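PDB 1X3L: hypothetical protein PH0495, which catalyses the ATP-dependent phosphorylation of D-glycerate to 2-phosphoglycerate, with magnesium as the usual cofactor. Local coordinates for residues 172-183 with 250-260; 23-33 with 62-71. One frame throughout, in Å; residues are numbered along the deposited sequence.

Contact 1: 172-183 with 250-260; sequences HISKVKGGKLAK and EETLKEDLPNV. With EDO (1,2-ethanediol), chain D.
Thr252 and Leu253 press against the glycine pair of a type I' turn, Lys177 to Lys180, and make the tight half of this loop-to-loop contact. Leu253 N donates to Gly178 O at 2.9 Å. Neither glycine has room for a beta carbon, which would collide with Thr252 CG2 at Gly178 and with Leu253 CB at Gly179. Thr252 sets OG1 between its backbone N and carbonyl carbon (chi1 45°), which leaves CG2 over the centre of one face of the His172 ring, a CH-pi contact 4.1 Å to the ring centroid, while OG1 is hydrogen-bonded to Asp213 OD2. At the ring's edge His172 NE2 donates to Glu251 OE2; their separation refines to a doubtfully short 2.5 Å. That oxygen also accepts from Thr252 N and forms a salt bridge with Lys254 NZ. Farther along, Ala182 CB fits against Leu257 CD1 and Val260 CG1, the latter 3.9 Å away. Beside Leu257 a 1,2-ethanediol, probably from the crystallisation liquor, accepts from Leu257 N and donates to Asp256 OD1.

The lysine side is looser and wetter. Lys180 NZ stands above the carbonyl planes of Glu250 and Glu251, 3.2 Å from each O, whereas Lys183 NZ reaches Glu250 OE1 in only a weak salt bridge. One water joins both lysine amines to Glu250 OE1; another links Lys183 NZ to Glu251 O.

Segment 172-183 follows helix 163-171 and turns Val176 and Leu181 onto helix 103-118; 250-260 lies in the loop between helix 235-246 and strand 260-266, so the contact joins the approaches to parallel strands 188-194 and 260-266.

Contact 2: 23-33 with 62-71; sequences PYRAVLNAVKV and EMARAIEDIL
Tyr24 of helix 23-30 is a knob in a hole formed by Glu62, Arg65, Ala66 and Asp69 of helix 60-70, where two helices cover the six-stranded parallel sheet of a Rossmann-like domain. The short helical segments cross at -40°, with their axes 7.8 Å apart at closest approach. The tyrosine ring reaches the other helix because chi1 is -178°, CG lying opposite the backbone N. The Arg65 guanidinium lies flat on one ring face, the planes 5° apart, in an off-centre cation-pi stack that puts NH1 3.3 Å from Tyr24 CE1. Glu62 fixes the guanidinium's rotation: Arg65 grips it side-on through NE and NH2, the latter 2.7 Å from Glu62 OE1. At the ring edge, Tyr24 OH donates to the anti side of Asp69 OD2 at 2.6 Å. A leucine at Tyr24 would probably leave Asp69 OD2 without this donor and the guanidinium of Arg65 without the flat surface it rests on.

Inward, Val27 CB meets Ala66 CB at 3.6 Å, flanked by Met63 and by Ile67, which continues onto strand 124-129. Pro23 lies about 8 Å (side chain to side chain) from Lys58, a probable substrate-binding residue. Ile70 packs CG2 on Leu28 CD2 near the first helix's end and CD1 on Val31 just past it, and Val33 CG2 presses unusually close to Leu71 CD2, at 3.5 Å.

In the fold
Contact 2 closes before contact 1 opens, in series along the chain. Their centres are about 25 Å apart and their nearest atoms about 12 Å. What they share is the six-stranded parallel sheet: helices 23-30 and 60-70 lie over strands 124-129, 188-194 and 260-266, whereas the segments of contact 1 lead into the starts of strands 188-194 and 260-266. Between its segments contact 2 encloses strands 37-40, 43-46 and 51-56, the first two joining its own strand 31-33 in a small antiparallel sheet; contact 1 spans strand 188-194 and helices 217-226 and 235-246. Together they join early and later parts of one domain, apart from the mixed sheet of the C-terminal part.

Contact 1: 172-183 with 250-260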
loop_
_atom_site.group_PDB
_atom_site.type_symbol
_atom_site.label_atom_id
_atom_site.label_comp_id
_atom_site.label_asym_id
_atom_site.label_seq_id
_atom_site.Cartn_x
_atom_site.Cartn_y
_atom_site.Cartn_z
ATOM N N HIS A 172 -5.414 0.859 21.765
ATOM C CA HIS A 172 -6.149 1.013 23.018
ATOM C C HIS A 172 -5.968 2.338 23.757
ATOM O O HIS A 172 -6.384 2.466 24.907
ATOM C CB HIS A 172 -5.848 -0.159 23.959
ATOM C CG HIS A 172 -6.507 -1.438 23.543
ATOM N ND1 HIS A 172 -5.998 -2.250 22.550
ATOM C CD2 HIS A 172 -7.678 -2.002 23.923
ATOM C CE1 HIS A 172 -6.828 -3.255 22.336
ATOM N NE2 HIS A 172 -7.856 -3.127 23.154
ATOM N N ILE A 173 -5.347 3.319 23.107
ATOM C CA ILE A 173 -5.177 4.642 23.710
ATOM C C ILE A 173 -5.493 5.701 22.667
ATOM O O ILE A 173 -5.074 6.854 22.778
ATOM C CB ILE A 173 -3.752 4.878 24.257
ATOM C CG1 ILE A 173 -2.710 4.619 23.172
ATOM C CG2 ILE A 173 -3.521 3.999 25.478
ATOM C CD1 ILE A 173 -1.291 4.897 23.628
ATOM N N SER A 174 -6.250 5.287 21.657
ATOM C CA SER A 174 -6.666 6.164 20.578
ATOM C C SER A 174 -8.186 6.135 20.463
ATOM O O SER A 174 -8.799 5.078 20.566
ATOM C CB SER A 174 -6.050 5.706 19.255
ATOM O OG SER A 174 -6.673 6.357 18.160
ATOM N N LYS A 175 -8.790 7.293 20.231
ATOM C CA LYS A 175 -10.238 7.371 20.109
ATOM C C LYS A 175 -10.754 7.048 18.710
ATOM O O LYS A 175 -11.964 6.937 18.507
ATOM C CB LYS A 175 -10.717 8.766 20.531
ATOM C CG LYS A 175 -10.417 9.094 21.992
ATOM C CD LYS A 175 -11.027 10.429 22.425
ATOM C CE LYS A 175 -12.548 10.415 22.346
ATOM N NZ LYS A 175 -13.133 11.722 22.780
ATOM N N VAL A 176 -9.854 6.880 17.744
ATOM C CA VAL A 176 -10.292 6.585 16.380
ATOM C C VAL A 176 -9.751 5.285 15.773
ATOM O O VAL A 176 -10.319 4.751 14.817
ATOM C CB VAL A 176 -9.951 7.758 15.432
ATOM C CG1 VAL A 176 -10.780 8.977 15.809
ATOM C CG2 VAL A 176 -8.474 8.083 15.508
ATOM N N LYS A 177 -8.661 4.775 16.327
ATOM C CA LYS A 177 -8.067 3.546 15.820
ATOM C C LYS A 177 -8.767 2.315 16.392
ATOM O O LYS A 177 -9.605 2.431 17.282
ATOM C CB LYS A 177 -6.577 3.517 16.166
ATOM C CG LYS A 177 -5.757 4.554 15.412
ATOM C CD LYS A 177 -4.360 4.686 15.996
ATOM C CE LYS A 177 -3.438 5.472 15.072
ATOM N NZ LYS A 177 -4.014 6.773 14.652
ATOM N N GLY A 178 -8.429 1.138 15.870
ATOM C CA GLY A 178 -9.039 -0.087 16.361
ATOM C C GLY A 178 -10.533 -0.157 16.119
ATOM O O GLY A 178 -11.290 -0.608 16.983
ATOM N N GLY A 179 -10.960 0.295 14.944
ATOM C CA GLY A 179 -12.370 0.269 14.591
ATOM C C GLY A 179 -13.243 1.317 15.270
ATOM O O GLY A 179 -14.449 1.393 15.009
ATOM N N LYS A 180 -12.646 2.143 16.124
ATOM C CA LYS A 180 -13.418 3.150 16.840
ATOM C C LYS A 180 -14.032 4.231 15.962
ATOM O O LYS A 180 -15.097 4.754 16.285
ATOM C CB LYS A 180 -12.562 3.763 17.952
ATOM C CG LYS A 180 -12.352 2.798 19.123
ATOM C CD LYS A 180 -11.470 3.390 20.211
ATOM C CE LYS A 180 -11.502 2.536 21.466
ATOM N NZ LYS A 180 -12.882 2.482 22.055
ATOM N N LEU A 181 -13.381 4.568 14.851
ATOM C CA LEU A 181 -13.936 5.580 13.960
ATOM C C LEU A 181 -15.236 5.024 13.371
ATOM O O LEU A 181 -16.250 5.719 13.311
ATOM C CB LEU A 181 -12.951 5.920 12.831
ATOM C CG LEU A 181 -13.328 7.099 11.927
ATOM C CD1 LEU A 181 -13.269 8.402 12.726
ATOM C CD2 LEU A 181 -12.371 7.169 10.736
ATOM N N ALA A 182 -15.204 3.765 12.949
ATOM C CA ALA A 182 -16.388 3.133 12.377
ATOM C C ALA A 182 -17.529 3.062 13.397
ATOM O O ALA A 182 -18.696 3.137 13.025
ATOM C CB ALA A 182 -16.048 1.734 11.882
ATOM N N LYS A 183 -17.195 2.918 14.676
ATOM C CA LYS A 183 -18.227 2.850 15.710
ATOM C C LYS A 183 -18.962 4.177 15.862
ATOM O O LYS A 183 -20.055 4.222 16.421
ATOM C CB LYS A 183 -17.621 2.450 17.059
ATOM C CG LYS A 183 -17.162 1.008 17.136
ATOM C CD LYS A 183 -16.589 0.668 18.509
ATOM C CE LYS A 183 -17.652 0.729 19.602
ATOM N NZ LYS A 183 -17.099 0.339 20.935
ATOM N N GLU A 250 -15.043 2.051 26.602
ATOM C CA GLU A 250 -15.313 1.049 25.585
ATOM C C GLU A 250 -14.066 0.409 24.999
ATOM O O GLU A 250 -13.008 1.028 24.888
ATOM C CB GLU A 250 -16.175 1.647 24.471
ATOM C CG GLU A 250 -17.517 2.180 24.976
ATOM C CD GLU A 250 -18.403 2.718 23.862
ATOM O OE1 GLU A 250 -17.878 3.000 22.758
ATOM O OE2 GLU A 250 -19.624 2.869 24.096
ATOM N N GLU A 251 -14.215 -0.856 24.638
ATOM C CA GLU A 251 -13.147 -1.646 24.051
ATOM C C GLU A 251 -13.056 -1.270 22.566
ATOM O O GLU A 251 -13.922 -0.554 22.053
ATOM C CB GLU A 251 -13.496 -3.130 24.228
ATOM C CG GLU A 251 -12.513 -4.109 23.640
ATOM C CD GLU A 251 -11.138 -4.019 24.264
ATOM O OE1 GLU A 251 -10.946 -4.501 25.407
ATOM O OE2 GLU A 251 -10.250 -3.459 23.598
ATOM N N THR A 252 -11.998 -1.711 21.885
ATOM C CA THR A 252 -11.868 -1.436 20.456
ATOM C C THR A 252 -12.921 -2.325 19.788
ATOM O O THR A 252 -13.408 -3.273 20.406
ATOM C CB THR A 252 -10.459 -1.790 19.929
ATOM O OG1 THR A 252 -10.054 -3.063 20.448
ATOM C CG2 THR A 252 -9.445 -0.730 20.347
ATOM N N LEU A 253 -13.282 -2.021 18.544
ATOM C CA LEU A 253 -14.301 -2.792 17.835
ATOM C C LEU A 253 -14.019 -4.294 17.837
ATOM O O LEU A 253 -12.951 -4.737 17.418
ATOM C CB LEU A 253 -14.435 -2.298 16.388
ATOM C CG LEU A 253 -15.524 -3.002 15.574
ATOM C CD1 LEU A 253 -16.871 -2.781 16.242
ATOM C CD2 LEU A 253 -15.543 -2.479 14.152
ATOM N N LYS A 254 -14.992 -5.071 18.302
ATOM C CA LYS A 254 -14.853 -6.523 18.375
ATOM C C LYS A 254 -15.741 -7.260 17.374
ATOM O O LYS A 254 -15.406 -8.355 16.932
ATOM C CB LYS A 254 -15.188 -7.005 19.795
ATOM C CG LYS A 254 -14.206 -6.546 20.866
ATOM C CD LYS A 254 -12.905 -7.337 20.806
ATOM C CE LYS A 254 -11.832 -6.710 21.682
ATOM N NZ LYS A 254 -11.403 -5.376 21.154
ATOM N N GLU A 255 -16.865 -6.651 17.010
ATOM C CA GLU A 255 -17.810 -7.271 16.091
ATOM C C GLU A 255 -17.955 -6.503 14.779
ATOM O O GLU A 255 -17.539 -5.350 14.670
ATOM C CB GLU A 255 -19.184 -7.365 16.757
ATOM C CG GLU A 255 -19.195 -8.077 18.101
ATOM C CD GLU A 255 -19.107 -9.583 17.964
ATOM O OE1 GLU A 255 -20.040 -10.181 17.386
ATOM O OE2 GLU A 255 -18.107 -10.171 18.432
ATOM N N ASP A 256 -18.560 -7.153 13.789
ATOM C CA ASP A 256 -18.788 -6.529 12.493
ATOM C C ASP A 256 -19.976 -5.582 12.595
ATOM O O ASP A 256 -20.935 -5.855 13.314
ATOM C CB ASP A 256 -19.083 -7.591 11.425
ATOM C CG ASP A 256 -17.826 -8.275 10.907
ATOM O OD1 ASP A 256 -16.965 -7.578 10.327
ATOM O OD2 ASP A 256 -17.700 -9.511 11.078
ATOM N N LEU A 257 -19.900 -4.464 11.880
ATOM C CA LEU A 257 -20.975 -3.480 11.857
ATOM C C LEU A 257 -21.666 -3.595 10.499
ATOM O O LEU A 257 -21.096 -3.237 9.467
ATOM C CB LEU A 257 -20.417 -2.067 12.037
ATOM C CG LEU A 257 -19.726 -1.753 13.366
ATOM C CD1 LEU A 257 -19.092 -0.372 13.312
ATOM C CD2 LEU A 257 -20.747 -1.834 14.493
ATOM N N PRO A 258 -22.909 -4.095 10.483
ATOM C CA PRO A 258 -23.665 -4.255 9.236
ATOM C C PRO A 258 -23.768 -2.974 8.413
ATOM O O PRO A 258 -23.973 -3.026 7.202
ATOM C CB PRO A 258 -25.032 -4.737 9.720
ATOM C CG PRO A 258 -24.692 -5.496 10.978
ATOM C CD PRO A 258 -23.691 -4.576 11.637
ATOM N N ASN A 259 -23.618 -1.830 9.072
ATOM C CA ASN A 259 -23.722 -0.541 8.399
ATOM C C ASN A 259 -22.395 0.058 7.906
ATOM O O ASN A 259 -22.396 1.088 7.239
ATOM C CB ASN A 259 -24.422 0.461 9.320
ATOM C CG ASN A 259 -23.649 0.710 10.599
ATOM O OD1 ASN A 259 -23.328 -0.225 11.338
ATOM N ND2 ASN A 259 -23.350 1.975 10.873
ATOM N N VAL A 260 -21.271 -0.573 8.240
ATOM C CA VAL A 260 -19.965 -0.077 7.802
ATOM C C VAL A 260 -19.307 -1.139 6.925
ATOM O O VAL A 260 -19.044 -2.254 7.373
ATOM C CB VAL A 260 -19.041 0.247 9.004
ATOM C CG1 VAL A 260 -17.684 0.747 8.502
ATOM C CG2 VAL A 260 -19.689 1.302 9.886
HETATM C C1 EDO D . -16.960 -2.934 10.116
HETATM O O1 EDO D . -18.209 -3.566 9.781
HETATM C C2 EDO D . -15.912 -3.985 10.491
HETATM O O2 EDO D . -15.694 -4.878 9.394
HETATM O O HOH W 1 -15.554 2.842 21.059
HETATM O O HOH W 2 -21.531 2.461 13.203
HETATM O O HOH W 3 -16.271 -2.108 20.973
#

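Contact 2: 23-33 with 62-71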
loop_
_atom_site.group_PDB
_atom_site.type_symbol
_atom_site.label_atom_id
_atom_site.label_comp_id
_atom_site.label_asym_id
_atom_site.label_seq_id
_atom_site.Cartn_x
_atom_site.Cartn_y
_atom_site.Cartn_z
ATOM N N PRO A 23 -4.681 6.557 -6.940
ATOM C CA PRO A 23 -5.759 6.831 -5.982
ATOM C C PRO A 23 -7.031 7.384 -6.619
ATOM O O PRO A 23 -8.126 6.884 -6.362
ATOM C CB PRO A 23 -5.113 7.807 -5.005
ATOM C CG PRO A 23 -3.669 7.375 -5.016
ATOM C CD PRO A 23 -3.418 7.173 -6.495
ATOM N N TYR A 24 -6.886 8.409 -7.453
ATOM C CA TYR A 24 -8.034 9.006 -8.122
ATOM C C TYR A 24 -8.746 7.980 -9.016
ATOM O O TYR A 24 -9.950 7.756 -8.879
ATOM C CB TYR A 24 -7.588 10.211 -8.958
ATOM C CG TYR A 24 -8.723 10.926 -9.645
ATOM C CD1 TYR A 24 -9.535 11.824 -8.951
ATOM C CD2 TYR A 24 -9.012 10.678 -10.988
ATOM C CE1 TYR A 24 -10.607 12.457 -9.573
ATOM C CE2 TYR A 24 -10.081 11.302 -11.619
ATOM C CZ TYR A 24 -10.874 12.190 -10.904
ATOM O OH TYR A 24 -11.940 12.795 -11.522
ATOM N N ARG A 25 -8.004 7.357 -9.929
ATOM C CA ARG A 25 -8.585 6.361 -10.828
ATOM C C ARG A 25 -9.147 5.160 -10.075
ATOM O O ARG A 25 -10.206 4.645 -10.425
ATOM C CB ARG A 25 -7.540 5.857 -11.829
ATOM C CG ARG A 25 -7.036 6.899 -12.814
ATOM C CD ARG A 25 -5.852 6.349 -13.604
ATOM N NE ARG A 25 -5.255 7.347 -14.488
ATOM C CZ ARG A 25 -5.652 7.574 -15.735
ATOM N NH1 ARG A 25 -6.651 6.869 -16.253
ATOM N NH2 ARG A 25 -5.050 8.506 -16.464
ATOM N N ALA A 26 -8.431 4.707 -9.049
ATOM C CA ALA A 26 -8.876 3.553 -8.271
ATOM C C ALA A 26 -10.268 3.777 -7.687
ATOM O O ALA A 26 -11.101 2.865 -7.687
ATOM C CB ALA A 26 -7.879 3.249 -7.156
ATOM N N VAL A 27 -10.522 4.986 -7.187
ATOM C CA VAL A 27 -11.832 5.287 -6.617
ATOM C C VAL A 27 -12.912 5.215 -7.692
ATOM O O VAL A 27 -13.968 4.624 -7.473
ATOM C CB VAL A 27 -11.871 6.693 -5.960
ATOM C CG1 VAL A 27 -13.311 7.048 -5.573
ATOM C CG2 VAL A 27 -10.975 6.715 -4.723
ATOM N N LEU A 28 -12.650 5.807 -8.854
ATOM C CA LEU A 28 -13.632 5.785 -9.936
ATOM C C LEU A 28 -13.857 4.376 -10.483
ATOM O O LEU A 28 -14.970 4.040 -10.885
ATOM C CB LEU A 28 -13.213 6.741 -11.066
ATOM C CG LEU A 28 -13.123 8.215 -10.634
ATOM C CD1 LEU A 28 -12.907 9.105 -11.851
ATOM C CD2 LEU A 28 -14.407 8.618 -9.902
ATOM N N ASN A 29 -12.810 3.548 -10.498
ATOM C CA ASN A 29 -12.959 2.174 -10.980
ATOM C C ASN A 29 -13.862 1.388 -10.034
ATOM O O ASN A 29 -14.633 0.527 -10.462
ATOM C CB ASN A 29 -11.611 1.440 -11.049
ATOM C CG ASN A 29 -10.699 1.975 -12.136
ATOM O OD1 ASN A 29 -11.157 2.428 -13.185
ATOM N ND2 ASN A 29 -9.393 1.900 -11.899
ATOM N N ALA A 30 -13.759 1.694 -8.744
ATOM C CA ALA A 30 -14.524 0.995 -7.716
ATOM C C ALA A 30 -15.915 1.545 -7.441
ATOM O O ALA A 30 -16.848 0.783 -7.195
ATOM C CB ALA A 30 -13.727 0.974 -6.413
ATOM N N VAL A 31 -16.042 2.865 -7.475
ATOM C CA VAL A 31 -17.302 3.531 -7.177
ATOM C C VAL A 31 -18.029 4.051 -8.410
ATOM O O VAL A 31 -17.545 4.956 -9.089
ATOM C CB VAL A 31 -17.074 4.729 -6.219
ATOM C CG1 VAL A 31 -18.406 5.285 -5.751
ATOM C CG2 VAL A 31 -16.216 4.300 -5.037
ATOM N N LYS A 32 -19.193 3.470 -8.687
ATOM C CA LYS A 32 -20.018 3.882 -9.816
ATOM C C LYS A 32 -21.280 4.522 -9.242
ATOM O O LYS A 32 -21.793 4.077 -8.215
ATOM C CB LYS A 32 -20.394 2.672 -10.672
ATOM C CG LYS A 32 -19.203 1.852 -11.146
ATOM C CD LYS A 32 -18.228 2.684 -11.972
ATOM C CE LYS A 32 -17.034 1.844 -12.400
ATOM N NZ LYS A 32 -16.029 2.632 -13.160
ATOM N N VAL A 33 -21.776 5.568 -9.889
ATOM C CA VAL A 33 -22.972 6.238 -9.397
ATOM C C VAL A 33 -24.081 6.253 -10.440
ATOM O O VAL A 33 -23.843 6.558 -11.609
ATOM C CB VAL A 33 -22.660 7.676 -8.940
ATOM C CG1 VAL A 33 -23.953 8.389 -8.568
ATOM C CG2 VAL A 33 -21.713 7.650 -7.753
ATOM N N GLU A 62 -6.504 13.303 -3.254
ATOM C CA GLU A 62 -6.780 12.692 -4.547
ATOM C C GLU A 62 -8.016 11.795 -4.473
ATOM O O GLU A 62 -8.869 11.833 -5.358
ATOM C CB GLU A 62 -5.560 11.906 -5.040
ATOM C CG GLU A 62 -4.511 12.790 -5.699
ATOM C CD GLU A 62 -5.022 13.435 -6.986
ATOM O OE1 GLU A 62 -5.110 12.735 -8.024
ATOM O OE2 GLU A 62 -5.348 14.643 -6.959
ATOM N N MET A 63 -8.130 11.000 -3.414
ATOM C CA MET A 63 -9.291 10.127 -3.270
ATOM C C MET A 63 -10.560 10.958 -3.091
ATOM O O MET A 63 -11.591 10.667 -3.694
ATOM C CB MET A 63 -9.090 9.175 -2.088
ATOM C CG MET A 63 -8.032 8.102 -2.366
ATOM S SD MET A 63 -7.593 7.097 -0.940
ATOM C CE MET A 63 -8.967 5.910 -0.923
ATOM N N ALA A 64 -10.468 12.002 -2.274
ATOM C CA ALA A 64 -11.601 12.892 -2.021
ATOM C C ALA A 64 -12.067 13.571 -3.305
ATOM O O ALA A 64 -13.264 13.733 -3.535
ATOM C CB ALA A 64 -11.215 13.951 -0.988
ATOM N N ARG A 65 -11.113 13.975 -4.137
ATOM C CA ARG A 65 -11.425 14.640 -5.397
ATOM C C ARG A 65 -12.271 13.735 -6.295
ATOM O O ARG A 65 -13.189 14.202 -6.975
ATOM C CB ARG A 65 -10.123 15.041 -6.102
ATOM C CG ARG A 65 -10.305 15.891 -7.348
ATOM C CD ARG A 65 -8.979 16.520 -7.775
ATOM N NE ARG A 65 -7.972 15.528 -8.158
ATOM C CZ ARG A 65 -7.926 14.912 -9.337
ATOM N NH1 ARG A 65 -8.832 15.180 -10.271
ATOM N NH2 ARG A 65 -6.974 14.019 -9.583
ATOM N N ALA A 66 -11.970 12.439 -6.289
ATOM C CA ALA A 66 -12.718 11.482 -7.100
ATOM C C ALA A 66 -14.175 11.413 -6.642
ATOM O O ALA A 66 -15.098 11.384 -7.460
ATOM C CB ALA A 66 -12.069 10.098 -7.012
ATOM N N ILE A 67 -14.383 11.379 -5.331
ATOM C CA ILE A 67 -15.737 11.316 -4.796
ATOM C C ILE A 67 -16.539 12.566 -5.169
ATOM O O ILE A 67 -17.705 12.465 -5.557
ATOM C CB ILE A 67 -15.720 11.151 -3.263
ATOM C CG1 ILE A 67 -15.116 9.792 -2.896
ATOM C CG2 ILE A 67 -17.126 11.263 -2.705
ATOM C CD1 ILE A 67 -15.908 8.608 -3.413
ATOM N N GLU A 68 -15.917 13.738 -5.057
ATOM C CA GLU A 68 -16.596 14.989 -5.397
ATOM C C GLU A 68 -16.934 15.072 -6.884
ATOM O O GLU A 68 -17.877 15.762 -7.266
ATOM C CB GLU A 68 -15.738 16.208 -5.036
ATOM C CG GLU A 68 -15.487 16.418 -3.559
ATOM C CD GLU A 68 -14.906 17.792 -3.272
ATOM O OE1 GLU A 68 -13.925 18.185 -3.940
ATOM O OE2 GLU A 68 -15.428 18.480 -2.375
ATOM N N ASP A 69 -16.168 14.380 -7.723
ATOM C CA ASP A 69 -16.426 14.421 -9.159
ATOM C C ASP A 69 -17.603 13.554 -9.583
ATOM O O ASP A 69 -18.103 13.690 -10.701
ATOM C CB ASP A 69 -15.181 14.010 -9.956
ATOM C CG ASP A 69 -14.045 15.011 -9.825
ATOM O OD1 ASP A 69 -14.326 16.212 -9.628
ATOM O OD2 ASP A 69 -12.870 14.600 -9.932
ATOM N N ILE A 70 -18.054 12.667 -8.702
ATOM C CA ILE A 70 -19.180 11.805 -9.041
ATOM C C ILE A 70 -20.345 11.924 -8.070
ATOM O O ILE A 70 -21.403 11.343 -8.299
ATOM C CB ILE A 70 -18.753 10.323 -9.114
ATOM C CG1 ILE A 70 -18.271 9.845 -7.741
ATOM C CG2 ILE A 70 -17.662 10.157 -10.157
ATOM C CD1 ILE A 70 -17.858 8.382 -7.715
ATOM N N LEU A 71 -20.154 12.678 -6.993
ATOM C CA LEU A 71 -21.203 12.853 -5.992
ATOM C C LEU A 71 -21.142 14.228 -5.337
ATOM O O LEU A 71 -20.062 14.792 -5.153
ATOM C CB LEU A 71 -21.083 11.778 -4.904
ATOM C CG LEU A 71 -21.344 10.317 -5.284
ATOM C CD1 LEU A 71 -20.901 9.405 -4.146
ATOM C CD2 LEU A 71 -22.824 10.118 -5.590
HETATM O O HOH W 4 -4.472 10.035 -7.911
#